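Local coordinates for protein aspartate carbamoyltransferase (Leishmania major, PDB 7K46) that probably catalyses the transfer of a carbamoyl group from carbamoyl phosphate to L-aspartate, an early step of pyrimidine biosynthesis, at residues D27-L32 against R318-F323; I164-D169 against V192-P197; L238-L243 against V285-P290; A281-M286 against D302-Y307. All blocks are in the same frame, centred on the assembly; numbering follows the deposited sequence.

Contacts 2, 3 and 4 belong to the aspartate-binding half of the chain and meet on one parallel sheet, in the strand order 220-224, 191-195, 163-167, 237-240, 284-286. Contact 2 joins 163-167 to 191-195, and contact 3, its centre about 10 Å away, joins 237-240 to 284-286; Ala165 O and Tyr239 N link the two. Contact 4, about 12 Å from contact 3 between centres, shares Val285 and Met286 with it and lays the segment before helix 309-326 along strand 284-286, at one edge of the sheet. That helix then leads to contact 1, about 23 Å from contacts 3 and 4 between centres, where it packs on helix 23-41 near the N-terminus and so ties the two halves together.

Contact 1 (D27-L32 against R318-F323); sequences DALIQL and RMAILF
Segments 27-32 and 318-323, each a piece of a longer helix, approach to 8.8 Å between their axes, with their N-to-C directions 113° apart, and the nearest alpha carbons are those of Leu32 and Ala320. The small side chain of Ala320 sits at the centre of this crossing: its CB points at the other helix and meets Leu32 CG at 3.7 Å. Leu32 has CG anti to its backbone N (chi1 178°), which lays the branch over Ala320, and its CD2 reaches the backbone O of Ala320 at 3.6 Å. Leu32 CD2 also comes within 4.1 Å of Phe323 CD2, approaching the ring obliquely. One turn earlier, Leu29 CD2 meets Ile321 CG1 at 4.0 Å, the two side chains slanting across each other. Helix 23-41 lies in the carbamoyl-phosphate-binding part of the sequence and helix 309-326 in the aspartate-binding part, so this crossing belongs to the two-domain architecture of the carbamoyltransferase family, in which a helix near the C-terminus packs against the N-terminal domain. No hydrogen bond passes between the segments; the contact is apolar, and all five touching residues are buried. Ala320 O accepts a hydrogen bond from Ser324 OG in its own helix. Further along helix 23-41, Ala33 touches Ala320 and Met36 touches Phe323, extending the same interface.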
loop_
_atom_site.group_PDB
_atom_site.type_symbol
_atom_site.label_atom_id
_atom_site.label_comp_id
_atom_site.label_asym_id
_atom_site.label_seq_id
_atom_site.Cartn_x
_atom_site.Cartn_y
_atom_site.Cartn_z
ATOM N N ASP A 27 -27.123 12.825 14.403
ATOM C CA ASP A 27 -26.750 14.079 15.060
ATOM C C ASP A 27 -25.400 13.943 15.754
ATOM O O ASP A 27 -24.536 14.821 15.651
ATOM C CB ASP A 27 -27.795 14.496 16.107
ATOM C CG ASP A 27 -29.141 14.875 15.512
ATOM O OD1 ASP A 27 -29.217 15.218 14.319
ATOM O OD2 ASP A 27 -30.132 14.849 16.276
ATOM N N ALA A 28 -25.218 12.844 16.490
ATOM C CA ALA A 28 -23.994 12.666 17.263
ATOM C C ALA A 28 -22.795 12.466 16.347
ATOM O O ALA A 28 -21.709 12.991 16.617
ATOM C CB ALA A 28 -24.148 11.488 18.224
ATOM N N LEU A 29 -22.972 11.711 15.257
ATOM C CA LEU A 29 -21.876 11.521 14.308
ATOM C C LEU A 29 -21.526 12.826 13.608
ATOM O O LEU A 29 -20.347 13.111 13.350
ATOM C CB LEU A 29 -22.243 10.443 13.284
ATOM C CG LEU A 29 -22.221 8.986 13.743
ATOM C CD1 LEU A 29 -22.873 8.061 12.714
ATOM C CD2 LEU A 29 -20.778 8.525 14.012
ATOM N N ILE A 30 -22.534 13.634 13.282
ATOM C CA ILE A 30 -22.260 14.930 12.676
ATOM C C ILE A 30 -21.413 15.788 13.613
ATOM O O ILE A 30 -20.413 16.388 13.197
ATOM C CB ILE A 30 -23.576 15.632 12.295
ATOM C CG1 ILE A 30 -24.180 14.974 11.055
ATOM C CG2 ILE A 30 -23.335 17.120 12.057
ATOM C CD1 ILE A 30 -25.583 15.495 10.723
ATOM N N GLN A 31 -21.812 15.878 14.888
ATOM C CA GLN A 31 -21.070 16.721 15.826
ATOM C C GLN A 31 -19.646 16.209 16.027
ATOM O O GLN A 31 -18.699 17.001 16.119
ATOM C CB GLN A 31 -21.803 16.800 17.168
ATOM C CG GLN A 31 -21.239 17.862 18.110
ATOM C CD GLN A 31 -21.327 19.259 17.518
ATOM O OE1 GLN A 31 -22.415 19.742 17.202
ATOM N NE2 GLN A 31 -20.175 19.906 17.342
ATOM N N LEU A 32 -19.475 14.888 16.098
ATOM C CA LEU A 32 -18.142 14.322 16.289
ATOM C C LEU A 32 -17.259 14.587 15.076
ATOM O O LEU A 32 -16.084 14.940 15.224
ATOM C CB LEU A 32 -18.246 12.815 16.576
ATOM C CG LEU A 32 -16.949 12.003 16.757
ATOM C CD1 LEU A 32 -16.090 12.619 17.848
ATOM C CD2 LEU A 32 -17.267 10.529 17.084
ATOM N N ARG A 318 -15.951 9.569 8.207
ATOM C CA ARG A 318 -15.389 8.234 8.354
ATOM C C ARG A 318 -14.483 8.138 9.577
ATOM O O ARG A 318 -14.440 7.089 10.227
ATOM C CB ARG A 318 -14.656 7.845 7.073
ATOM C CG ARG A 318 -15.639 7.558 5.937
ATOM C CD ARG A 318 -14.942 7.293 4.599
ATOM N NE ARG A 318 -15.952 6.962 3.599
ATOM C CZ ARG A 318 -16.257 7.708 2.545
ATOM N NH1 ARG A 318 -15.576 8.808 2.255
ATOM N NH2 ARG A 318 -17.272 7.342 1.762
ATOM N N MET A 319 -13.797 9.225 9.939
ATOM C CA MET A 319 -13.053 9.247 11.198
ATOM C C MET A 319 -13.993 9.125 12.397
ATOM O O MET A 319 -13.730 8.364 13.336
ATOM C CB MET A 319 -12.234 10.539 11.298
ATOM C CG MET A 319 -11.050 10.618 10.324
ATOM S SD MET A 319 -10.134 12.191 10.408
ATOM C CE MET A 319 -9.406 12.110 12.050
ATOM N N ALA A 320 -15.087 9.892 12.392
ATOM C CA ALA A 320 -16.056 9.803 13.484
ATOM C C ALA A 320 -16.573 8.380 13.632
ATOM O O ALA A 320 -16.704 7.869 14.748
ATOM C CB ALA A 320 -17.224 10.761 13.233
ATOM N N ILE A 321 -16.853 7.723 12.509
ATOM C CA ILE A 321 -17.378 6.360 12.542
ATOM C C ILE A 321 -16.325 5.387 13.057
ATOM O O ILE A 321 -16.584 4.608 13.985
ATOM C CB ILE A 321 -17.897 5.956 11.149
ATOM C CG1 ILE A 321 -19.167 6.762 10.806
ATOM C CG2 ILE A 321 -18.209 4.444 11.105
ATOM C CD1 ILE A 321 -19.594 6.654 9.353
ATOM N N LEU A 322 -15.126 5.404 12.464
ATOM C CA LEU A 322 -14.092 4.456 12.884
ATOM C C LEU A 322 -13.734 4.651 14.350
ATOM O O LEU A 322 -13.559 3.676 15.090
ATOM C CB LEU A 322 -12.838 4.605 12.015
ATOM C CG LEU A 322 -12.968 4.231 10.538
ATOM C CD1 LEU A 322 -11.759 4.739 9.752
ATOM C CD2 LEU A 322 -13.129 2.716 10.365
ATOM N N PHE A 323 -13.609 5.909 14.782
ATOM C CA PHE A 323 -13.321 6.210 16.181
ATOM C C PHE A 323 -14.384 5.624 17.104
ATOM O O PHE A 323 -14.071 5.074 18.169
ATOM C CB PHE A 323 -13.245 7.730 16.350
ATOM C CG PHE A 323 -12.966 8.193 17.749
ATOM C CD1 PHE A 323 -11.662 8.287 18.219
ATOM C CD2 PHE A 323 -14.009 8.595 18.583
ATOM C CE1 PHE A 323 -11.406 8.743 19.508
ATOM C CE2 PHE A 323 -13.758 9.050 19.868
ATOM C CZ PHE A 323 -12.457 9.120 20.334
#

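Contact 2 (I164-D169 against V192-P197); sequences IALIGD and VYLIAP
Strands 164-167 and 192-195 run parallel, their axes 4.6 Å apart at the closest approach, and Tyr193 N donates to Ile164 O at 2.8 Å, following on from a bond between Ile164 and Lys191. Tyr193 O then accepts from Leu166 N, Leu166 O from Ile195 N at 2.9 Å, and Ile195 O from Gly168 N at 3.0 Å. Three of these acceptors also receive a CA-H from the facing strand, as where Val192 CA stands 3.3 Å from Ile164 O. On its other edge strand 163-167 is satisfied by the next strand: Ala165 and Ile167 bond to the backbone of Tyr239, and Ile167 O also accepts from Thr241 OG1. The phenol of Tyr193 hydrogen-bonds to Asp234, and Asp169 forms a salt bridge with Lys172.

Above and below the ladder the packing is apolar. With CG anti to the carbonyl carbon (chi1 -52°), Leu166 brings CD1 to Leu194 CD2 at 4.0 Å and Val192 CG1 at 4.1 Å on the face that helix 174-186 covers. On the opposite face Ala165 CB lies against Tyr193 CB, and Ile167 CG1 against Ile195 CB; there Ile167 and Ile195 also meet Leu269 of helix 262-269.

The arrangement is a beta-alpha-beta crossover, strand 163-167 leading through helix 174-186 to strand 191-195. With both edges bonded and both faces packed by buried apolar side chains, the backbone polar groups of strand 163-167 are paired inside the sheet, consistent with its central place in the Rossmann-like aspartate-binding domain.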
loop_
_atom_site.group_PDB
_atom_site.type_symbol
_atom_site.label_atom_id
_atom_site.label_comp_id
_atom_site.label_asym_id
_atom_site.label_seq_id
_atom_site.Cartn_x
_atom_site.Cartn_y
_atom_site.Cartn_z
ATOM N N ILE A 164 -34.601 19.847 -1.707
ATOM C CA ILE A 164 -33.457 19.216 -2.357
ATOM C C ILE A 164 -33.924 18.593 -3.662
ATOM O O ILE A 164 -35.002 17.995 -3.720
ATOM C CB ILE A 164 -32.793 18.161 -1.444
ATOM C CG1 ILE A 164 -31.654 17.433 -2.176
ATOM C CG2 ILE A 164 -33.822 17.166 -0.916
ATOM C CD1 ILE A 164 -30.799 16.567 -1.257
ATOM N N ALA A 165 -33.122 18.749 -4.713
ATOM C CA ALA A 165 -33.371 18.088 -5.988
ATOM C C ALA A 165 -32.389 16.939 -6.140
ATOM O O ALA A 165 -31.179 17.131 -5.981
ATOM C CB ALA A 165 -33.230 19.061 -7.163
ATOM N N LEU A 166 -32.911 15.741 -6.396
ATOM C CA LEU A 166 -32.097 14.579 -6.738
ATOM C C LEU A 166 -32.174 14.441 -8.251
ATOM O O LEU A 166 -33.269 14.333 -8.811
ATOM C CB LEU A 166 -32.595 13.313 -6.028
ATOM C CG LEU A 166 -32.775 13.439 -4.512
ATOM C CD1 LEU A 166 -33.455 12.209 -3.923
ATOM C CD2 LEU A 166 -31.441 13.716 -3.781
ATOM N N ILE A 167 -31.023 14.505 -8.916
ATOM C CA ILE A 167 -30.963 14.728 -10.357
ATOM C C ILE A 167 -30.136 13.621 -10.986
ATOM O O ILE A 167 -28.958 13.471 -10.647
ATOM C CB ILE A 167 -30.338 16.091 -10.688
ATOM C CG1 ILE A 167 -31.094 17.222 -9.982
ATOM C CG2 ILE A 167 -30.261 16.302 -12.218
ATOM C CD1 ILE A 167 -30.264 18.483 -9.859
ATOM N N GLY A 168 -30.727 12.883 -11.924
ATOM C CA GLY A 168 -29.955 11.905 -12.683
ATOM C C GLY A 168 -30.825 10.737 -13.122
ATOM O O GLY A 168 -32.031 10.884 -13.312
ATOM N N ASP A 169 -30.173 9.586 -13.299
ATOM C CA ASP A 169 -30.869 8.322 -13.546
ATOM C C ASP A 169 -31.403 7.838 -12.205
ATOM O O ASP A 169 -30.735 7.104 -11.474
ATOM C CB ASP A 169 -29.928 7.301 -14.180
ATOM C CG ASP A 169 -30.619 5.994 -14.542
ATOM O OD1 ASP A 169 -31.696 5.684 -13.990
ATOM O OD2 ASP A 169 -30.073 5.257 -15.394
ATOM N N VAL A 192 -38.799 17.446 -1.873
ATOM C CA VAL A 192 -37.830 16.715 -2.692
ATOM C C VAL A 192 -38.282 16.809 -4.143
ATOM O O VAL A 192 -39.388 16.366 -4.488
ATOM C CB VAL A 192 -37.691 15.239 -2.277
ATOM C CG1 VAL A 192 -36.732 14.506 -3.230
ATOM C CG2 VAL A 192 -37.223 15.101 -0.823
ATOM N N TYR A 193 -37.429 17.376 -4.988
ATOM C CA TYR A 193 -37.623 17.333 -6.433
ATOM C C TYR A 193 -36.892 16.115 -6.977
ATOM O O TYR A 193 -35.716 15.908 -6.662
ATOM C CB TYR A 193 -37.088 18.605 -7.101
ATOM C CG TYR A 193 -37.849 19.866 -6.765
ATOM C CD1 TYR A 193 -38.984 20.226 -7.490
ATOM C CD2 TYR A 193 -37.438 20.703 -5.732
ATOM C CE1 TYR A 193 -39.697 21.379 -7.196
ATOM C CE2 TYR A 193 -38.148 21.874 -5.429
ATOM C CZ TYR A 193 -39.278 22.201 -6.166
ATOM O OH TYR A 193 -39.989 23.352 -5.878
ATOM N N LEU A 194 -37.588 15.313 -7.790
ATOM C CA LEU A 194 -37.014 14.129 -8.436
ATOM C C LEU A 194 -36.896 14.433 -9.928
ATOM O O LEU A 194 -37.891 14.373 -10.656
ATOM C CB LEU A 194 -37.883 12.900 -8.185
ATOM C CG LEU A 194 -38.115 12.534 -6.714
ATOM C CD1 LEU A 194 -39.167 11.425 -6.597
ATOM C CD2 LEU A 194 -36.799 12.114 -6.072
ATOM N N ILE A 195 -35.681 14.761 -10.378
ATOM C CA ILE A 195 -35.430 15.247 -11.736
ATOM C C ILE A 195 -34.739 14.135 -12.512
ATOM O O ILE A 195 -33.579 13.807 -12.237
ATOM C CB ILE A 195 -34.564 16.516 -11.742
ATOM C CG1 ILE A 195 -35.095 17.569 -10.752
ATOM C CG2 ILE A 195 -34.433 17.062 -13.167
ATOM C CD1 ILE A 195 -36.489 18.094 -11.089
ATOM N N ALA A 196 -35.427 13.571 -13.500
ATOM C CA ALA A 196 -34.882 12.445 -14.239
ATOM C C ALA A 196 -35.446 12.459 -15.642
ATOM O O ALA A 196 -36.610 12.841 -15.839
ATOM C CB ALA A 196 -35.216 11.112 -13.556
ATOM N N PRO A 197 -34.672 12.035 -16.642
ATOM C CA PRO A 197 -35.216 11.921 -17.998
ATOM C C PRO A 197 -36.385 10.943 -18.051
ATOM O O PRO A 197 -36.532 10.057 -17.206
ATOM C CB PRO A 197 -34.031 11.412 -18.829
ATOM C CG PRO A 197 -32.807 11.650 -17.996
ATOM C CD PRO A 197 -33.254 11.620 -16.557
#

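Contact 3 (L238-L243 against V285-P290); sequences LYATRL and VMHPLP
Tyr239 and Met286, which give up the largest areas to this contact, face each other as a parallel bridge pair. Tyr239 holds CG anti to the backbone N (chi1 -172°), which swings its ring across Met286, whose CB lies 3.9 Å from Tyr239 CD2. The bend of Met286 at chi3 brings its CE near Tyr239 CD2 and CE2. Farther out, Tyr239 CZ meets Pro288 CD at 3.7 Å, while the hydroxyl bonds to Asp148. Two backbone bonds hold the strands in register: Met286 N to Leu238 O, and Ala240 N to Met286 O at 2.9 Å.

Strand 284-286 is one of the two outermost strands of the parallel sheet within this chain, and past its end comes a loop with the His-Pro-Leu-Pro sequence. This motif is familiar in aspartate carbamoyltransferases, where it lies beside the active site; here the Leu289-Pro290 peptide is cis. Ala240 and Thr241 lie over one face of the His287 ring. Ala240 O stands 3.3 Å above the ring plane, and no partner for this buried oxygen appears in the model. Thr241 CA makes a CH-pi contact, 4.1 Å from the His287 ring centroid. His287 ND1 accepts from Leu289 N, and NE2 bonds to Glu294.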
loop_
_atom_site.group_PDB
_atom_site.type_symbol
_atom_site.label_atom_id
_atom_site.label_comp_id
_atom_site.label_asym_id
_atom_site.label_seq_id
_atom_site.Cartn_x
_atom_site.Cartn_y
_atom_site.Cartn_z
ATOM N N LEU A 238 -28.974 21.230 -4.801
ATOM C CA LEU A 238 -29.037 20.518 -6.076
ATOM C C LEU A 238 -28.040 19.370 -5.990
ATOM O O LEU A 238 -26.829 19.602 -5.975
ATOM C CB LEU A 238 -28.690 21.433 -7.245
ATOM C CG LEU A 238 -29.586 22.647 -7.459
ATOM C CD1 LEU A 238 -29.091 23.465 -8.659
ATOM C CD2 LEU A 238 -31.037 22.178 -7.659
ATOM N N TYR A 239 -28.545 18.140 -5.935
ATOM C CA TYR A 239 -27.708 16.948 -5.771
ATOM C C TYR A 239 -27.691 16.225 -7.114
ATOM O O TYR A 239 -28.669 15.575 -7.493
ATOM C CB TYR A 239 -28.228 16.065 -4.633
ATOM C CG TYR A 239 -27.335 14.886 -4.248
ATOM C CD1 TYR A 239 -27.364 13.699 -4.973
ATOM C CD2 TYR A 239 -26.496 14.956 -3.145
ATOM C CE1 TYR A 239 -26.563 12.617 -4.625
ATOM C CE2 TYR A 239 -25.677 13.877 -2.790
ATOM C CZ TYR A 239 -25.722 12.715 -3.527
ATOM O OH TYR A 239 -24.935 11.653 -3.173
ATOM N N ALA A 240 -26.581 16.350 -7.834
ATOM C CA ALA A 240 -26.438 15.794 -9.170
ATOM C C ALA A 240 -25.732 14.441 -9.133
ATOM O O ALA A 240 -24.910 14.165 -8.254
ATOM C CB ALA A 240 -25.659 16.756 -10.070
ATOM N N THR A 241 -26.055 13.596 -10.111
ATOM C CA THR A 241 -25.403 12.302 -10.255
ATOM C C THR A 241 -25.120 12.056 -11.732
ATOM O O THR A 241 -25.688 12.703 -12.617
ATOM C CB THR A 241 -26.253 11.141 -9.693
ATOM O OG1 THR A 241 -27.497 11.076 -10.400
ATOM C CG2 THR A 241 -26.522 11.324 -8.197
ATOM N N ARG A 242 -24.254 11.081 -11.974
ATOM C CA ARG A 242 -23.764 10.760 -13.308
ATOM C C ARG A 242 -24.747 9.860 -14.053
ATOM O O ARG A 242 -25.183 8.836 -13.518
ATOM C CB ARG A 242 -22.409 10.061 -13.176
ATOM C CG ARG A 242 -21.512 10.170 -14.380
ATOM C CD ARG A 242 -20.285 9.289 -14.211
ATOM N NE ARG A 242 -20.573 7.913 -14.582
ATOM C CZ ARG A 242 -19.717 7.117 -15.206
ATOM N NH1 ARG A 242 -18.498 7.525 -15.521
ATOM N NH2 ARG A 242 -20.100 5.886 -15.538
ATOM N N LEU A 243 -25.079 10.233 -15.294
ATOM C CA LEU A 243 -25.883 9.401 -16.192
ATOM C C LEU A 243 -24.974 8.482 -17.005
ATOM O O LEU A 243 -24.190 8.959 -17.832
ATOM C CB LEU A 243 -26.702 10.263 -17.153
ATOM C CG LEU A 243 -28.073 10.838 -16.817
ATOM C CD1 LEU A 243 -29.118 9.743 -16.715
ATOM C CD2 LEU A 243 -27.995 11.651 -15.539
ATOM N N VAL A 285 -24.500 23.039 -4.437
ATOM C CA VAL A 285 -24.503 21.995 -5.445
ATOM C C VAL A 285 -23.626 20.865 -4.925
ATOM O O VAL A 285 -22.494 21.102 -4.485
ATOM C CB VAL A 285 -23.981 22.521 -6.794
ATOM C CG1 VAL A 285 -23.825 21.385 -7.791
ATOM C CG2 VAL A 285 -24.913 23.620 -7.342
ATOM N N MET A 286 -24.142 19.645 -4.969
ATOM C CA MET A 286 -23.417 18.480 -4.501
ATOM C C MET A 286 -23.436 17.406 -5.584
ATOM O O MET A 286 -24.256 17.430 -6.504
ATOM C CB MET A 286 -24.025 17.941 -3.192
ATOM C CG MET A 286 -23.925 18.932 -2.021
ATOM S SD MET A 286 -24.893 18.416 -0.577
ATOM C CE MET A 286 -24.200 16.789 -0.221
ATOM N N HIS A 287 -22.519 16.455 -5.453
ATOM C CA HIS A 287 -22.355 15.376 -6.419
ATOM C C HIS A 287 -21.450 14.354 -5.749
ATOM O O HIS A 287 -20.376 14.724 -5.263
ATOM C CB HIS A 287 -21.733 15.904 -7.717
ATOM C CG HIS A 287 -21.760 14.937 -8.860
ATOM N ND1 HIS A 287 -21.348 13.626 -8.747
ATOM C CD2 HIS A 287 -22.122 15.107 -10.157
ATOM C CE1 HIS A 287 -21.460 13.027 -9.920
ATOM N NE2 HIS A 287 -21.929 13.904 -10.791
ATOM N N PRO A 288 -21.851 13.082 -5.673
ATOM C CA PRO A 288 -21.004 12.094 -4.981
ATOM C C PRO A 288 -19.680 11.832 -5.682
ATOM O O PRO A 288 -18.730 11.386 -5.016
ATOM C CB PRO A 288 -21.887 10.834 -4.947
ATOM C CG PRO A 288 -22.827 11.002 -6.139
ATOM C CD PRO A 288 -23.098 12.492 -6.196
ATOM N N LEU A 289 -19.598 12.093 -7.000
ATOM C CA LEU A 289 -18.439 11.975 -7.884
ATOM C C LEU A 289 -18.131 10.502 -8.166
ATOM O O LEU A 289 -18.460 9.636 -7.350
ATOM C CB LEU A 289 -17.220 12.699 -7.290
ATOM C CG LEU A 289 -17.392 14.219 -7.175
ATOM C CD1 LEU A 289 -16.157 14.884 -6.578
ATOM C CD2 LEU A 289 -17.712 14.840 -8.544
ATOM N N PRO A 290 -17.522 10.167 -9.319
ATOM C CA PRO A 290 -17.046 11.068 -10.375
ATOM C C PRO A 290 -18.159 11.680 -11.214
ATOM O O PRO A 290 -19.256 11.129 -11.297
ATOM C CB PRO A 290 -16.171 10.150 -11.244
ATOM C CG PRO A 290 -16.789 8.808 -11.070
ATOM C CD PRO A 290 -17.244 8.755 -9.646
#

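Contact 4 (A281-M286 against D302-Y307); sequences AKMVVM and DPRAAY
Backbone bonds set the pairing of segments 281-286 and 302-307: Val285 N donates to Arg304 O at 2.9 Å, and Val285 O accepts from Ala306 N. Arg304 O also receives a CA-H contact from Val284 CA at 3.2 Å. The two bonds make a single bridge, Val285 with Ala305, along the edge of strand 284-286 facing away from strand 237-240.

Within 302-307, Arg304 and Asp302 form a two-pronged salt bridge, NE to OD1 and NH2 to OD2, the latter at 2.9 Å, each oxygen met on its syn side but about 20° out of the carboxylate plane. A bend at chi3 (-68°) turns the guanidinium back to Asp302. The anti lone pair of Asp302 OD1 takes Arg304 N, giving it two donors. This last bond closes an Asx turn, set inside a type I beta turn from Asp302 to Ala305 before helix 309-326. Arg304 NH1 bonds to Lys280 O.

Apolar contacts flank the bridge. The aliphatic part of Arg304 crosses Met283, its CD 3.8 Å from Met283 SD, its CB and CG both 3.2 Å from Met283 O. Ala306 CB meets Val284 CB at 3.7 Å. Tyr307 CE1 touches Val285 CG1 at 3.8 Å, and the tyrosine hydroxyl bonds to Asp300.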
loop_
_atom_site.group_PDB
_atom_site.type_symbol
_atom_site.label_atom_id
_atom_site.label_comp_id
_atom_site.label_asym_id
_atom_site.label_seq_id
_atom_site.Cartn_x
_atom_site.Cartn_y
_atom_site.Cartn_z
ATOM N N ALA A 281 -28.872 32.581 -3.095
ATOM C CA ALA A 281 -27.537 32.879 -2.581
ATOM C C ALA A 281 -27.069 31.800 -1.610
ATOM O O ALA A 281 -25.908 31.371 -1.659
ATOM C CB ALA A 281 -27.535 34.256 -1.914
ATOM N N LYS A 282 -27.960 31.324 -0.740
ATOM C CA LYS A 282 -27.622 30.311 0.262
ATOM C C LYS A 282 -28.141 28.956 -0.220
ATOM O O LYS A 282 -29.254 28.542 0.110
ATOM C CB LYS A 282 -28.203 30.695 1.620
ATOM C CG LYS A 282 -27.779 29.808 2.798
ATOM C CD LYS A 282 -28.539 30.205 4.067
ATOM C CE LYS A 282 -28.369 29.190 5.202
ATOM N NZ LYS A 282 -26.963 29.052 5.639
ATOM N N MET A 283 -27.322 28.263 -1.011
ATOM C CA MET A 283 -27.613 26.894 -1.427
ATOM C C MET A 283 -26.288 26.220 -1.765
ATOM O O MET A 283 -25.243 26.870 -1.823
ATOM C CB MET A 283 -28.604 26.862 -2.607
ATOM C CG MET A 283 -28.144 27.589 -3.878
ATOM S SD MET A 283 -26.974 26.619 -4.888
ATOM C CE MET A 283 -28.066 25.377 -5.576
ATOM N N VAL A 284 -26.330 24.901 -1.971
ATOM C CA VAL A 284 -25.143 24.188 -2.430
ATOM C C VAL A 284 -25.490 23.245 -3.571
ATOM O O VAL A 284 -26.607 22.719 -3.668
ATOM C CB VAL A 284 -24.435 23.398 -1.303
ATOM C CG1 VAL A 284 -23.827 24.351 -0.275
ATOM C CG2 VAL A 284 -25.390 22.399 -0.652
ATOM N N VAL A 285 -24.500 23.039 -4.437
ATOM C CA VAL A 285 -24.503 21.995 -5.445
ATOM C C VAL A 285 -23.626 20.865 -4.925
ATOM O O VAL A 285 -22.494 21.102 -4.485
ATOM C CB VAL A 285 -23.981 22.521 -6.794
ATOM C CG1 VAL A 285 -23.825 21.385 -7.791
ATOM C CG2 VAL A 285 -24.913 23.620 -7.342
ATOM N N MET A 286 -24.142 19.645 -4.969
ATOM C CA MET A 286 -23.417 18.480 -4.501
ATOM C C MET A 286 -23.436 17.406 -5.584
ATOM O O MET A 286 -24.256 17.430 -6.504
ATOM C CB MET A 286 -24.025 17.941 -3.192
ATOM C CG MET A 286 -23.925 18.932 -2.021
ATOM S SD MET A 286 -24.893 18.416 -0.577
ATOM C CE MET A 286 -24.200 16.789 -0.221
ATOM N N ASP A 302 -17.444 28.726 -7.854
ATOM C CA ASP A 302 -18.587 29.351 -7.198
ATOM C C ASP A 302 -18.641 28.914 -5.738
ATOM O O ASP A 302 -18.491 27.719 -5.452
ATOM C CB ASP A 302 -19.877 28.962 -7.926
ATOM C CG ASP A 302 -21.088 29.771 -7.469
ATOM O OD1 ASP A 302 -21.478 29.638 -6.297
ATOM O OD2 ASP A 302 -21.650 30.538 -8.288
ATOM N N PRO A 303 -18.854 29.832 -4.791
ATOM C CA PRO A 303 -18.891 29.422 -3.374
ATOM C C PRO A 303 -19.949 28.374 -3.069
ATOM O O PRO A 303 -19.811 27.633 -2.084
ATOM C CB PRO A 303 -19.174 30.737 -2.633
ATOM C CG PRO A 303 -18.742 31.807 -3.571
ATOM C CD PRO A 303 -19.025 31.288 -4.950
ATOM N N ARG A 304 -20.989 28.266 -3.889
ATOM C CA ARG A 304 -22.027 27.271 -3.655
ATOM C C ARG A 304 -21.656 25.891 -4.188
ATOM O O ARG A 304 -22.405 24.929 -3.965
ATOM C CB ARG A 304 -23.331 27.760 -4.289
ATOM C CG ARG A 304 -23.799 29.079 -3.710
ATOM C CD ARG A 304 -24.852 29.766 -4.600
ATOM N NE ARG A 304 -24.320 30.239 -5.877
ATOM C CZ ARG A 304 -25.010 30.972 -6.742
ATOM N NH1 ARG A 304 -26.247 31.360 -6.487
ATOM N NH2 ARG A 304 -24.444 31.321 -7.896
ATOM N N ALA A 305 -20.530 25.766 -4.887
ATOM C CA ALA A 305 -20.093 24.472 -5.406
ATOM C C ALA A 305 -19.454 23.701 -4.255
ATOM O O ALA A 305 -18.309 23.959 -3.879
ATOM C CB ALA A 305 -19.125 24.657 -6.571
ATOM N N ALA A 306 -20.201 22.761 -3.679
ATOM C CA ALA A 306 -19.784 22.066 -2.467
ATOM C C ALA A 306 -19.235 20.660 -2.719
ATOM O O ALA A 306 -18.849 19.983 -1.759
ATOM C CB ALA A 306 -20.964 22.000 -1.486
ATOM N N TYR A 307 -19.191 20.200 -3.971
ATOM C CA TYR A 307 -18.873 18.797 -4.226
ATOM C C TYR A 307 -17.405 18.449 -3.998
ATOM O O TYR A 307 -17.084 17.257 -3.911
ATOM C CB TYR A 307 -19.285 18.394 -5.654
ATOM C CG TYR A 307 -19.119 19.485 -6.699
ATOM C CD1 TYR A 307 -20.131 20.427 -6.914
ATOM C CD2 TYR A 307 -17.965 19.566 -7.481
ATOM C CE1 TYR A 307 -19.992 21.435 -7.864
ATOM C CE2 TYR A 307 -17.816 20.575 -8.444
ATOM C CZ TYR A 307 -18.840 21.503 -8.625
ATOM O OH TYR A 307 -18.715 22.500 -9.565
#